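Side-chain contacts in Non-reducing end alpha-L-arabinofuranosidase BoGH43B (Bacteroides ovatus, PDB 5JOZ), which removes terminal non-reducing alpha-L-arabinofuranosyl residues from xyloglucan side branches, turning 'S' units into 'X' units during xyloglucan degradation: residues V310-D315 and L321-I326; W334-T337 and S342-L345; T32-P37 and V390-D395; T30-F33 and G38-V41. All blocks are in the same frame, centred on the assembly; numbering follows the deposited sequence.

Interaction 1 (V310-D315 and L321-I326). With CA (calcium ion), chain C.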
loop_
_atom_site.group_PDB
_atom_site.type_symbol
_atom_site.label_atom_id
_atom_site.label_comp_id
_atom_site.label_asym_id
_atom_site.label_seq_id
_atom_site.Cartn_x
_atom_site.Cartn_y
_atom_site.Cartn_z
ATOM N N VAL A 310 -20.131 0.829 -6.285
ATOM C CA VAL A 310 -20.052 1.411 -4.949
ATOM C C VAL A 310 -20.338 0.373 -3.858
ATOM O O VAL A 310 -19.676 0.369 -2.823
ATOM C CB VAL A 310 -21.075 2.571 -4.800
ATOM C CG1 VAL A 310 -21.159 3.058 -3.349
ATOM C CG2 VAL A 310 -20.715 3.714 -5.746
ATOM N N ARG A 311 -21.355 -0.451 -4.088
ATOM C CA ARG A 311 -21.778 -1.467 -3.144
ATOM C C ARG A 311 -21.159 -2.828 -3.440
ATOM O O ARG A 311 -21.315 -3.357 -4.549
ATOM C CB ARG A 311 -23.288 -1.628 -3.202
ATOM C CG ARG A 311 -23.806 -2.651 -2.206
ATOM C CD ARG A 311 -25.288 -2.479 -1.930
ATOM N NE ARG A 311 -25.577 -1.210 -1.277
ATOM C CZ ARG A 311 -26.774 -0.849 -0.810
ATOM N NH1 ARG A 311 -27.831 -1.665 -0.894
ATOM N NH2 ARG A 311 -26.906 0.335 -0.225
ATOM N N ASP A 312 -20.482 -3.390 -2.441
ATOM C CA ASP A 312 -20.166 -4.823 -2.407
ATOM C C ASP A 312 -21.288 -5.521 -1.628
ATOM O O ASP A 312 -21.437 -5.331 -0.407
ATOM C CB ASP A 312 -18.796 -5.059 -1.759
ATOM C CG ASP A 312 -18.285 -6.503 -1.916
ATOM O OD1 ASP A 312 -19.084 -7.435 -2.117
ATOM O OD2 ASP A 312 -17.049 -6.704 -1.801
ATOM N N ASP A 313 -22.083 -6.308 -2.344
ATOM C CA ASP A 313 -23.225 -7.019 -1.757
ATOM C C ASP A 313 -22.817 -8.304 -1.018
ATOM O O ASP A 313 -23.669 -8.947 -0.404
ATOM C CB ASP A 313 -24.255 -7.388 -2.850
ATOM C CG ASP A 313 -25.090 -6.212 -3.317
ATOM O OD1 ASP A 313 -25.764 -5.575 -2.477
ATOM O OD2 ASP A 313 -25.109 -5.949 -4.541
ATOM N N PHE A 314 -21.550 -8.715 -1.094
ATOM C CA PHE A 314 -21.097 -9.953 -0.437
ATOM C C PHE A 314 -21.993 -11.129 -0.840
ATOM O O PHE A 314 -22.467 -11.897 0.004
ATOM C CB PHE A 314 -21.076 -9.789 1.097
ATOM C CG PHE A 314 -20.204 -8.660 1.588
ATOM C CD1 PHE A 314 -18.835 -8.636 1.289
ATOM C CD2 PHE A 314 -20.732 -7.650 2.384
ATOM C CE1 PHE A 314 -18.019 -7.611 1.750
ATOM C CE2 PHE A 314 -19.914 -6.623 2.857
ATOM C CZ PHE A 314 -18.560 -6.604 2.537
ATOM N N ASP A 315 -22.237 -11.247 -2.139
ATOM C CA ASP A 315 -23.206 -12.212 -2.668
ATOM C C ASP A 315 -22.570 -13.157 -3.699
ATOM O O ASP A 315 -23.239 -13.610 -4.625
ATOM C CB ASP A 315 -24.427 -11.470 -3.246
ATOM C CG ASP A 315 -24.067 -10.501 -4.379
ATOM O OD1 ASP A 315 -22.865 -10.312 -4.666
ATOM O OD2 ASP A 315 -25.002 -9.921 -4.980
ATOM N N LEU A 321 -10.905 -8.280 -4.339
ATOM C CA LEU A 321 -9.451 -8.163 -4.223
ATOM C C LEU A 321 -8.986 -6.988 -3.370
ATOM O O LEU A 321 -7.922 -7.068 -2.774
ATOM C CB LEU A 321 -8.818 -8.088 -5.627
ATOM C CG LEU A 321 -8.904 -9.365 -6.486
ATOM C CD1 LEU A 321 -8.441 -9.102 -7.907
ATOM C CD2 LEU A 321 -8.087 -10.496 -5.873
ATOM N N ASP A 322 -9.793 -5.917 -3.303
ATOM C CA ASP A 322 -9.507 -4.724 -2.492
ATOM C C ASP A 322 -9.554 -5.026 -0.980
ATOM O O ASP A 322 -8.920 -4.310 -0.187
ATOM C CB ASP A 322 -10.505 -3.573 -2.793
ATOM C CG ASP A 322 -10.395 -3.017 -4.226
ATOM O OD1 ASP A 322 -9.359 -2.432 -4.588
ATOM O OD2 ASP A 322 -11.373 -3.133 -4.992
ATOM N N TRP A 323 -10.312 -6.054 -0.576
ATOM C CA TRP A 323 -10.440 -6.404 0.853
ATOM C C TRP A 323 -9.128 -6.920 1.412
ATOM O O TRP A 323 -8.405 -7.678 0.756
ATOM C CB TRP A 323 -11.590 -7.381 1.103
ATOM C CG TRP A 323 -12.915 -6.723 0.852
ATOM C CD1 TRP A 323 -13.815 -7.018 -0.126
ATOM C CD2 TRP A 323 -13.450 -5.612 1.569
ATOM N NE1 TRP A 323 -14.894 -6.170 -0.049
ATOM C CE2 TRP A 323 -14.691 -5.294 0.985
ATOM C CE3 TRP A 323 -13.000 -4.856 2.661
ATOM C CZ2 TRP A 323 -15.488 -4.248 1.451
ATOM C CZ3 TRP A 323 -13.788 -3.822 3.124
ATOM C CH2 TRP A 323 -15.021 -3.525 2.524
ATOM N N THR A 324 -8.831 -6.483 2.633
ATOM C CA THR A 324 -7.502 -6.603 3.208
ATOM C C THR A 324 -7.563 -6.957 4.701
ATOM O O THR A 324 -8.393 -6.423 5.442
ATOM C CB THR A 324 -6.737 -5.268 3.031
ATOM O OG1 THR A 324 -6.907 -4.791 1.690
ATOM C CG2 THR A 324 -5.271 -5.460 3.280
ATOM N N PHE A 325 -6.642 -7.825 5.120
ATOM C CA PHE A 325 -6.542 -8.332 6.493
ATOM C C PHE A 325 -5.285 -7.813 7.180
ATOM O O PHE A 325 -4.355 -7.361 6.516
ATOM C CB PHE A 325 -6.485 -9.860 6.467
ATOM C CG PHE A 325 -7.644 -10.485 5.783
ATOM C CD1 PHE A 325 -7.655 -10.627 4.390
ATOM C CD2 PHE A 325 -8.738 -10.924 6.510
ATOM C CE1 PHE A 325 -8.746 -11.190 3.731
ATOM C CE2 PHE A 325 -9.829 -11.497 5.861
ATOM C CZ PHE A 325 -9.833 -11.624 4.474
ATOM N N ILE A 326 -5.269 -7.898 8.508
ATOM C CA ILE A 326 -4.087 -7.593 9.320
ATOM C C ILE A 326 -3.316 -8.895 9.636
ATOM O O ILE A 326 -3.855 -9.796 10.287
ATOM C CB ILE A 326 -4.479 -6.890 10.626
ATOM C CG1 ILE A 326 -5.229 -5.573 10.319
ATOM C CG2 ILE A 326 -3.229 -6.630 11.454
ATOM C CD1 ILE A 326 -5.796 -4.847 11.526
HETATM CA CA CA C . -25.792 -8.811 0.594
HETATM O O HOH W 1 -26.656 -6.800 -0.390
HETATM O O HOH W 2 -26.993 -10.123 -1.052
#
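Asp312 and Trp323 mark the closest backbone approach, yet their CA atoms are 10.4 Å apart, so segments 310-315 and 321-326 meet through side chains alone. Asp312, on strand 311-312, and Trp323 both direct their CB toward the opposite segment. The indole NE1 of Trp323 donates to OD2 of Asp312 at 2.8 Å, with an N-H...O angle of 164°. The acceptor sits at the ring edge, almost in the indole plane, and is met on its anti side, about 30° out of the carboxylate plane. Its other oxygen, OD1, takes the backbone N of Phe314 at 3.0 Å, closing an Asx turn, so one carboxylate ties down both indole and turn. Phe314, its CG anti to the carbonyl carbon (chi1 -58°), swings its ring obliquely toward the indole, with CZ 4.0 Å from CZ2 of Trp323. Asp313 O binds the calcium ion at 2.4 Å, with two waters and the carbonyls of Gly341 and Asp499 among its other ligands. Both segments belong to the concanavalin A-like C-terminal domain, where strand 311-312 pairs with strand 496-505; Phe501 of that strand meets the Trp323 ring edge-to-face and packs on Phe314, and Met483 of strand 480-486 touches both rings.

Interaction 2 (W334-T337 and S342-L345)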
loop_
_atom_site.group_PDB
_atom_site.type_symbol
_atom_site.label_atom_id
_atom_site.label_comp_id
_atom_site.label_asym_id
_atom_site.label_seq_id
_atom_site.Cartn_x
_atom_site.Cartn_y
_atom_site.Cartn_z
ATOM N N TRP A 334 -14.033 -15.571 9.280
ATOM C CA TRP A 334 -14.864 -14.985 8.217
ATOM C C TRP A 334 -15.378 -16.000 7.201
ATOM O O TRP A 334 -14.681 -16.938 6.825
ATOM C CB TRP A 334 -14.126 -13.859 7.475
ATOM C CG TRP A 334 -12.984 -14.307 6.621
ATOM C CD1 TRP A 334 -11.727 -14.634 7.049
ATOM C CD2 TRP A 334 -12.982 -14.494 5.207
ATOM N NE1 TRP A 334 -10.947 -15.011 5.991
ATOM C CE2 TRP A 334 -11.688 -14.931 4.845
ATOM C CE3 TRP A 334 -13.945 -14.338 4.208
ATOM C CZ2 TRP A 334 -11.326 -15.194 3.518
ATOM C CZ3 TRP A 334 -13.592 -14.610 2.896
ATOM C CH2 TRP A 334 -12.291 -15.036 2.561
ATOM N N SER A 335 -16.599 -15.771 6.738
ATOM C CA SER A 335 -17.215 -16.603 5.716
ATOM C C SER A 335 -18.129 -15.782 4.843
ATOM O O SER A 335 -18.878 -14.929 5.339
ATOM C CB SER A 335 -18.045 -17.722 6.354
ATOM O OG SER A 335 -18.579 -18.580 5.355
ATOM N N LEU A 336 -18.056 -16.069 3.547
ATOM C CA LEU A 336 -19.071 -15.688 2.563
ATOM C C LEU A 336 -20.000 -16.869 2.209
ATOM O O LEU A 336 -20.921 -16.708 1.399
ATOM C CB LEU A 336 -18.381 -15.171 1.297
ATOM C CG LEU A 336 -17.621 -13.844 1.434
ATOM C CD1 LEU A 336 -16.581 -13.711 0.322
ATOM C CD2 LEU A 336 -18.578 -12.660 1.426
ATOM N N THR A 337 -19.756 -18.032 2.823
ATOM C CA THR A 337 -20.483 -19.289 2.579
ATOM C C THR A 337 -21.630 -19.520 3.557
ATOM O O THR A 337 -22.694 -19.996 3.179
ATOM C CB THR A 337 -19.534 -20.493 2.803
ATOM O OG1 THR A 337 -18.345 -20.311 2.048
ATOM C CG2 THR A 337 -20.191 -21.819 2.412
ATOM N N SER A 342 -24.177 -12.474 2.837
ATOM C CA SER A 342 -23.570 -11.654 3.872
ATOM C C SER A 342 -22.114 -12.036 4.071
ATOM O O SER A 342 -21.751 -13.202 3.895
ATOM C CB SER A 342 -24.320 -11.825 5.190
ATOM O OG SER A 342 -25.553 -11.159 5.154
ATOM N N LEU A 343 -21.284 -11.058 4.444
ATOM C CA LEU A 343 -19.976 -11.371 5.028
ATOM C C LEU A 343 -20.160 -11.559 6.530
ATOM O O LEU A 343 -20.503 -10.604 7.239
ATOM C CB LEU A 343 -18.952 -10.271 4.764
ATOM C CG LEU A 343 -17.584 -10.500 5.423
ATOM C CD1 LEU A 343 -16.862 -11.758 4.950
ATOM C CD2 LEU A 343 -16.739 -9.275 5.182
ATOM N N ARG A 344 -19.937 -12.786 7.000
ATOM C CA ARG A 344 -20.023 -13.118 8.420
ATOM C C ARG A 344 -18.654 -12.954 9.066
ATOM O O ARG A 344 -17.697 -13.634 8.688
ATOM C CB ARG A 344 -20.509 -14.549 8.596
ATOM C CG ARG A 344 -20.598 -15.013 10.041
ATOM C CD ARG A 344 -21.601 -16.141 10.237
ATOM N NE ARG A 344 -22.989 -15.675 10.130
ATOM C CZ ARG A 344 -24.060 -16.458 10.205
ATOM N NH1 ARG A 344 -23.939 -17.768 10.382
ATOM N NH2 ARG A 344 -25.273 -15.930 10.099
ATOM N N LEU A 345 -18.580 -12.054 10.041
ATOM C CA LEU A 345 -17.360 -11.787 10.803
ATOM C C LEU A 345 -17.544 -12.304 12.225
ATOM O O LEU A 345 -18.492 -11.923 12.915
ATOM C CB LEU A 345 -17.073 -10.279 10.794
ATOM C CG LEU A 345 -15.611 -9.851 10.889
ATOM C CD1 LEU A 345 -14.786 -10.441 9.759
ATOM C CD2 LEU A 345 -15.533 -8.334 10.890
HETATM O O HOH W 3 -21.591 -15.669 5.116
#
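Ser335 and Arg344 face each other as an antiparallel hydrogen-bonded pair. Ser335 N donates a hydrogen bond to Arg344 O at 3.1 Å, in the carbonyl plane, and Arg344 N returns a straighter bond to Ser335 O at 2.9 Å. Next to them Trp334 and Leu345 form a non-hydrogen-bonded pair, where CA of Trp334 makes a CA-H...O contact of 3.2 Å with Arg344 O. Leu343 fills the apolar side. Its CD1 methyl lies 4.0 Å from CE3 of Trp334 and equally near CD2 of Leu336, touching the benzo part of the indole and one leucine branch at once. Trp334 carries CG between its backbone N and carbonyl carbon (chi1 70°), a rotamer that carries the far end of the indole away from the partner strand; His331 stacks on it. Beyond the last bridge the strands are linked by a water, 2.8 Å from both Ser335 O and Ser342 O. Ser335 OG accepts from Thr337 N at 2.8 Å, an ST turn that starts the chain round its bend. On the same sheet face as Ser335, Arg344 sends its guanidinium away to a salt bridge with Asp497. Strand 343-345 in turn pairs with strand 496-505. The arrangement is a short beta hairpin at the margin of a sheet in the concanavalin A-like C-terminal domain.

Interaction 3 (T32-P37 and V390-D395)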
loop_
_atom_site.group_PDB
_atom_site.type_symbol
_atom_site.label_atom_id
_atom_site.label_comp_id
_atom_site.label_asym_id
_atom_site.label_seq_id
_atom_site.Cartn_x
_atom_site.Cartn_y
_atom_site.Cartn_z
ATOM N N THR A 32 3.104 -3.240 1.191
ATOM C CA THR A 32 1.936 -3.519 2.033
ATOM C C THR A 32 2.188 -3.640 3.542
ATOM O O THR A 32 1.246 -3.541 4.322
ATOM C CB THR A 32 1.245 -4.809 1.553
ATOM O OG1 THR A 32 2.234 -5.786 1.180
ATOM C CG2 THR A 32 0.420 -4.529 0.355
ATOM N N PHE A 33 3.430 -3.861 3.963
ATOM C CA PHE A 33 3.771 -3.899 5.387
ATOM C C PHE A 33 2.992 -5.028 6.103
ATOM O O PHE A 33 3.065 -6.183 5.658
ATOM C CB PHE A 33 3.642 -2.484 5.972
ATOM C CG PHE A 33 4.556 -1.509 5.293
ATOM C CD1 PHE A 33 5.890 -1.426 5.663
ATOM C CD2 PHE A 33 4.129 -0.772 4.209
ATOM C CE1 PHE A 33 6.769 -0.580 4.995
ATOM C CE2 PHE A 33 5.000 0.074 3.538
ATOM C CZ PHE A 33 6.321 0.171 3.932
ATOM N N GLU A 34 2.217 -4.730 7.138
ATOM C CA GLU A 34 1.529 -5.793 7.895
ATOM C C GLU A 34 0.255 -6.332 7.222
ATOM O O GLU A 34 -0.392 -7.219 7.793
ATOM C CB GLU A 34 1.189 -5.334 9.330
ATOM C CG GLU A 34 -0.060 -4.459 9.466
ATOM C CD GLU A 34 0.198 -2.970 9.321
ATOM O OE1 GLU A 34 1.237 -2.585 8.717
ATOM O OE2 GLU A 34 -0.643 -2.180 9.827
ATOM N N TYR A 35 -0.121 -5.796 6.051
ATOM C CA TYR A 35 -1.419 -6.129 5.440
ATOM C C TYR A 35 -1.369 -7.323 4.506
ATOM O O TYR A 35 -0.396 -7.485 3.764
ATOM C CB TYR A 35 -1.998 -4.917 4.722
ATOM C CG TYR A 35 -2.413 -3.829 5.683
ATOM C CD1 TYR A 35 -3.545 -3.974 6.492
ATOM C CD2 TYR A 35 -1.680 -2.654 5.789
ATOM C CE1 TYR A 35 -3.934 -2.976 7.381
ATOM C CE2 TYR A 35 -2.066 -1.645 6.661
ATOM C CZ TYR A 35 -3.187 -1.814 7.465
ATOM O OH TYR A 35 -3.539 -0.811 8.338
ATOM N N PHE A 36 -2.427 -8.150 4.553
ATOM C CA PHE A 36 -2.534 -9.392 3.769
ATOM C C PHE A 36 -3.816 -9.358 2.945
ATOM O O PHE A 36 -4.833 -8.889 3.442
ATOM C CB PHE A 36 -2.570 -10.609 4.701
ATOM C CG PHE A 36 -2.576 -11.936 3.986
ATOM C CD1 PHE A 36 -1.385 -12.562 3.650
ATOM C CD2 PHE A 36 -3.772 -12.570 3.664
ATOM C CE1 PHE A 36 -1.391 -13.787 2.995
ATOM C CE2 PHE A 36 -3.786 -13.801 3.014
ATOM C CZ PHE A 36 -2.593 -14.411 2.680
ATOM N N PRO A 37 -3.809 -9.821 1.703
ATOM C CA PRO A 37 -2.628 -10.247 0.959
ATOM C C PRO A 37 -1.611 -9.113 0.663
ATOM O O PRO A 37 -1.938 -7.918 0.701
ATOM C CB PRO A 37 -3.222 -10.848 -0.312
ATOM C CG PRO A 37 -4.565 -10.222 -0.472
ATOM C CD PRO A 37 -5.049 -9.944 0.916
ATOM N N VAL A 390 -14.184 0.437 11.477
ATOM C CA VAL A 390 -13.000 1.036 12.085
ATOM C C VAL A 390 -12.212 1.849 11.055
ATOM O O VAL A 390 -12.040 1.416 9.909
ATOM C CB VAL A 390 -12.094 -0.045 12.723
ATOM C CG1 VAL A 390 -10.782 0.553 13.245
ATOM C CG2 VAL A 390 -12.852 -0.735 13.850
ATOM N N VAL A 391 -11.766 3.029 11.484
ATOM C CA VAL A 391 -10.779 3.825 10.780
ATOM C C VAL A 391 -9.478 3.470 11.475
ATOM O O VAL A 391 -9.277 3.825 12.637
ATOM C CB VAL A 391 -11.076 5.341 10.901
ATOM C CG1 VAL A 391 -10.058 6.160 10.135
ATOM C CG2 VAL A 391 -12.483 5.655 10.398
ATOM N N ARG A 392 -8.618 2.732 10.778
ATOM C CA ARG A 392 -7.355 2.277 11.337
ATOM C C ARG A 392 -6.229 3.061 10.723
ATOM O O ARG A 392 -6.174 3.187 9.510
ATOM C CB ARG A 392 -7.134 0.794 11.047
ATOM C CG ARG A 392 -5.692 0.287 11.223
ATOM C CD ARG A 392 -5.674 -1.195 10.897
ATOM N NE ARG A 392 -4.344 -1.788 10.980
ATOM C CZ ARG A 392 -3.743 -2.165 12.107
ATOM N NH1 ARG A 392 -4.346 -2.041 13.299
ATOM N NH2 ARG A 392 -2.524 -2.692 12.041
ATOM N N ALA A 393 -5.336 3.567 11.574
ATOM C CA ALA A 393 -4.006 4.010 11.160
ATOM C C ALA A 393 -2.979 2.937 11.526
ATOM O O ALA A 393 -2.198 2.493 10.683
ATOM C CB ALA A 393 -3.675 5.333 11.813
ATOM N N ASP A 394 -2.991 2.513 12.781
ATOM C CA ASP A 394 -2.158 1.391 13.238
ATOM C C ASP A 394 -2.801 0.771 14.496
ATOM O O ASP A 394 -3.938 1.105 14.828
ATOM C CB ASP A 394 -0.684 1.836 13.438
ATOM C CG ASP A 394 -0.522 2.957 14.472
ATOM O OD1 ASP A 394 -1.190 2.914 15.515
ATOM O OD2 ASP A 394 0.290 3.886 14.251
ATOM N N ASP A 395 -2.083 -0.111 15.186
ATOM C CA ASP A 395 -2.620 -0.803 16.376
ATOM C C ASP A 395 -2.932 0.115 17.563
ATOM O O ASP A 395 -3.731 -0.244 18.413
ATOM C CB ASP A 395 -1.655 -1.916 16.841
ATOM C CG ASP A 395 -1.529 -3.060 15.831
ATOM O OD1 ASP A 395 -2.379 -3.150 14.918
ATOM O OD2 ASP A 395 -0.584 -3.882 15.956
HETATM O O HOH W 4 -0.254 0.477 10.145
HETATM O O HOH W 5 -2.538 1.545 8.252
#
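Arg392 brings the edge of its guanidinium up to the ends of two side chains, Tyr35 and Glu34. NE donates to OH of Tyr35 at 2.9 Å, a bent bond (136°), and the phenol ring stands nearly perpendicular to the guanidinium, 85° between planes. NH2 makes a salt bridge to OE2 of Glu34, also at 2.9 Å, entering on the anti side of the carboxylate. The arginine chain is extended from CG to NE, which carries the head across the gap between segments 390-395 and 32-37. Glu34 does the reverse: bent at chi2 (-89°), it folds its carboxyl carbon over the rim of one face of the Tyr35 ring, so the two acceptors lie side by side. On the arginine's own segment, Asp395 OD1 is held end-on by NH1 at 2.8 Å and NH2 at 2.9 Å, both in the guanidinium plane. CA of Asp394 lies over the centre of one guanidinium face. Two waters span the same gap: one lies 2.7 Å from Glu34 OE2 and 2.9 Å from Ala393 O, and the other lies 2.6 Å from both Tyr35 OH and Ala393 O. Further out, Ser71 N bonds Glu34 OE1, Arg327 makes a salt bridge with Asp395 OD2, and Phe480 stacks on Tyr35. The contact joins the glycosidase domain to the C-terminal domain. Arg392 is buried between two acidic groups, and Arg327 supplies a second positive charge, so the network probably offsets most of its own charge and should keep Glu34 and Asp395 ionised.

Interaction 4 (T30-F33 and G38-V41)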
loop_
_atom_site.group_PDB
_atom_site.type_symbol
_atom_site.label_atom_id
_atom_site.label_comp_id
_atom_site.label_asym_id
_atom_site.label_seq_id
_atom_site.Cartn_x
_atom_site.Cartn_y
_atom_site.Cartn_z
ATOM N N THR A 30 3.054 -2.423 -5.235
ATOM C CA THR A 30 3.300 -1.480 -4.166
ATOM C C THR A 30 3.459 -2.238 -2.858
ATOM O O THR A 30 2.939 -3.339 -2.724
ATOM C CB THR A 30 2.117 -0.476 -4.049
ATOM O OG1 THR A 30 0.874 -1.178 -3.941
ATOM C CG2 THR A 30 2.068 0.406 -5.277
ATOM N N SER A 31 4.151 -1.620 -1.899
ATOM C CA SER A 31 4.403 -2.214 -0.590
ATOM C C SER A 31 3.171 -2.218 0.350
ATOM O O SER A 31 2.326 -1.317 0.321
ATOM C CB SER A 31 5.606 -1.536 0.080
ATOM O OG SER A 31 5.459 -0.129 0.155
ATOM N N THR A 32 3.104 -3.240 1.191
ATOM C CA THR A 32 1.936 -3.519 2.033
ATOM C C THR A 32 2.188 -3.640 3.542
ATOM O O THR A 32 1.246 -3.541 4.322
ATOM C CB THR A 32 1.245 -4.809 1.553
ATOM O OG1 THR A 32 2.234 -5.786 1.180
ATOM C CG2 THR A 32 0.420 -4.529 0.355
ATOM N N PHE A 33 3.430 -3.861 3.963
ATOM C CA PHE A 33 3.771 -3.899 5.387
ATOM C C PHE A 33 2.992 -5.028 6.103
ATOM O O PHE A 33 3.065 -6.183 5.658
ATOM C CB PHE A 33 3.642 -2.484 5.972
ATOM C CG PHE A 33 4.556 -1.509 5.293
ATOM C CD1 PHE A 33 5.890 -1.426 5.663
ATOM C CD2 PHE A 33 4.129 -0.772 4.209
ATOM C CE1 PHE A 33 6.769 -0.580 4.995
ATOM C CE2 PHE A 33 5.000 0.074 3.538
ATOM C CZ PHE A 33 6.321 0.171 3.932
ATOM N N GLY A 38 -0.371 -9.512 0.436
ATOM C CA GLY A 38 0.738 -8.567 0.317
ATOM C C GLY A 38 1.051 -8.307 -1.131
ATOM O O GLY A 38 0.767 -9.154 -1.987
ATOM N N LEU A 39 1.633 -7.132 -1.391
ATOM C CA LEU A 39 2.119 -6.732 -2.713
ATOM C C LEU A 39 1.077 -6.853 -3.818
ATOM O O LEU A 39 1.164 -7.746 -4.662
ATOM C CB LEU A 39 3.375 -7.554 -3.060
ATOM C CG LEU A 39 4.425 -7.634 -1.945
ATOM C CD1 LEU A 39 5.685 -8.376 -2.405
ATOM C CD2 LEU A 39 4.744 -6.238 -1.436
ATOM N N PRO A 40 0.078 -5.953 -3.821
ATOM C CA PRO A 40 -0.911 -5.999 -4.884
ATOM C C PRO A 40 -0.297 -5.763 -6.258
ATOM O O PRO A 40 0.646 -4.976 -6.392
ATOM C CB PRO A 40 -1.879 -4.874 -4.505
ATOM C CG PRO A 40 -1.072 -3.948 -3.690
ATOM C CD PRO A 40 -0.208 -4.859 -2.880
ATOM N N VAL A 41 -0.827 -6.467 -7.252
ATOM C CA VAL A 41 -0.409 -6.353 -8.642
ATOM C C VAL A 41 -1.505 -5.627 -9.406
ATOM O O VAL A 41 -2.592 -6.171 -9.577
ATOM C CB VAL A 41 -0.243 -7.736 -9.303
ATOM C CG1 VAL A 41 0.136 -7.583 -10.773
ATOM C CG2 VAL A 41 0.780 -8.575 -8.562
#
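This contact belongs to the five-bladed beta-propeller of GH43, in which strands 25-29 and 40-44 are neighbours in one blade: the loop after strand 25-29 packs against the start of strand 40-44, where the chain turns a corner at Leu39. Thr32 makes the one hydrogen bond across the contact: its OG1 accepts from Leu39 N at 3.0 Å, with an N-H...O angle of 159°. The hydroxyl sits between the backbone N and carbonyl carbon of Thr32 (chi1 40°), leaving CG2 to face Pro40. That methyl meets CD of the proline ring tip to tip at 3.3 Å, tighter than usual van der Waals contact. Gly38 CA also lies 3.3 Å from Thr32 OG1. At a neighbouring corner of the ring, Thr30 crosses Pro40 at about a right angle, its OG1 3.4 Å from CG; that hydroxyl has its hydrogen bond with Asn14 OD1. Thr30 O receives a CA-H...O contact from Leu39 CA at 3.5 Å, and the CD2 methyl of Leu39 comes within 4.1 Å of Ser31 CA. Ser31 turns its own CB away from segment 38-41, and its OG is hydrogen-bonded to OD2 of Asp16, the inferred proton acceptor. The buried Thr32 hydroxyl thus ties the loop to a backbone N-H while Pro40 packs on the methyl and Leu39 CD2 lies beside the hydroxyl, a combination consistent with holding Ser31 steady beside Asp16.

Interactions 1 and 2 lie in the C-terminal domain, their centres 11 Å apart, and touch where Phe314 packs on Leu336 and Leu343. The calcium ion lies beside both: Asp313 of interaction 1 binds it, and the side chain of Ser342 is about 5 Å away. Interaction 3 spans the two domains and meets interaction 1 through strands 35-36 and 325-326, with Phe325 N 2.7 Å from Phe36 O, a probable hydrogen bond. Interaction 4 shares Thr32 and Phe33 with interaction 3 and comes nearest the inferred active site: the side chain of Ser31 is about 3 Å from that of Asp16, whereas that of Glu34 is about 11 Å away.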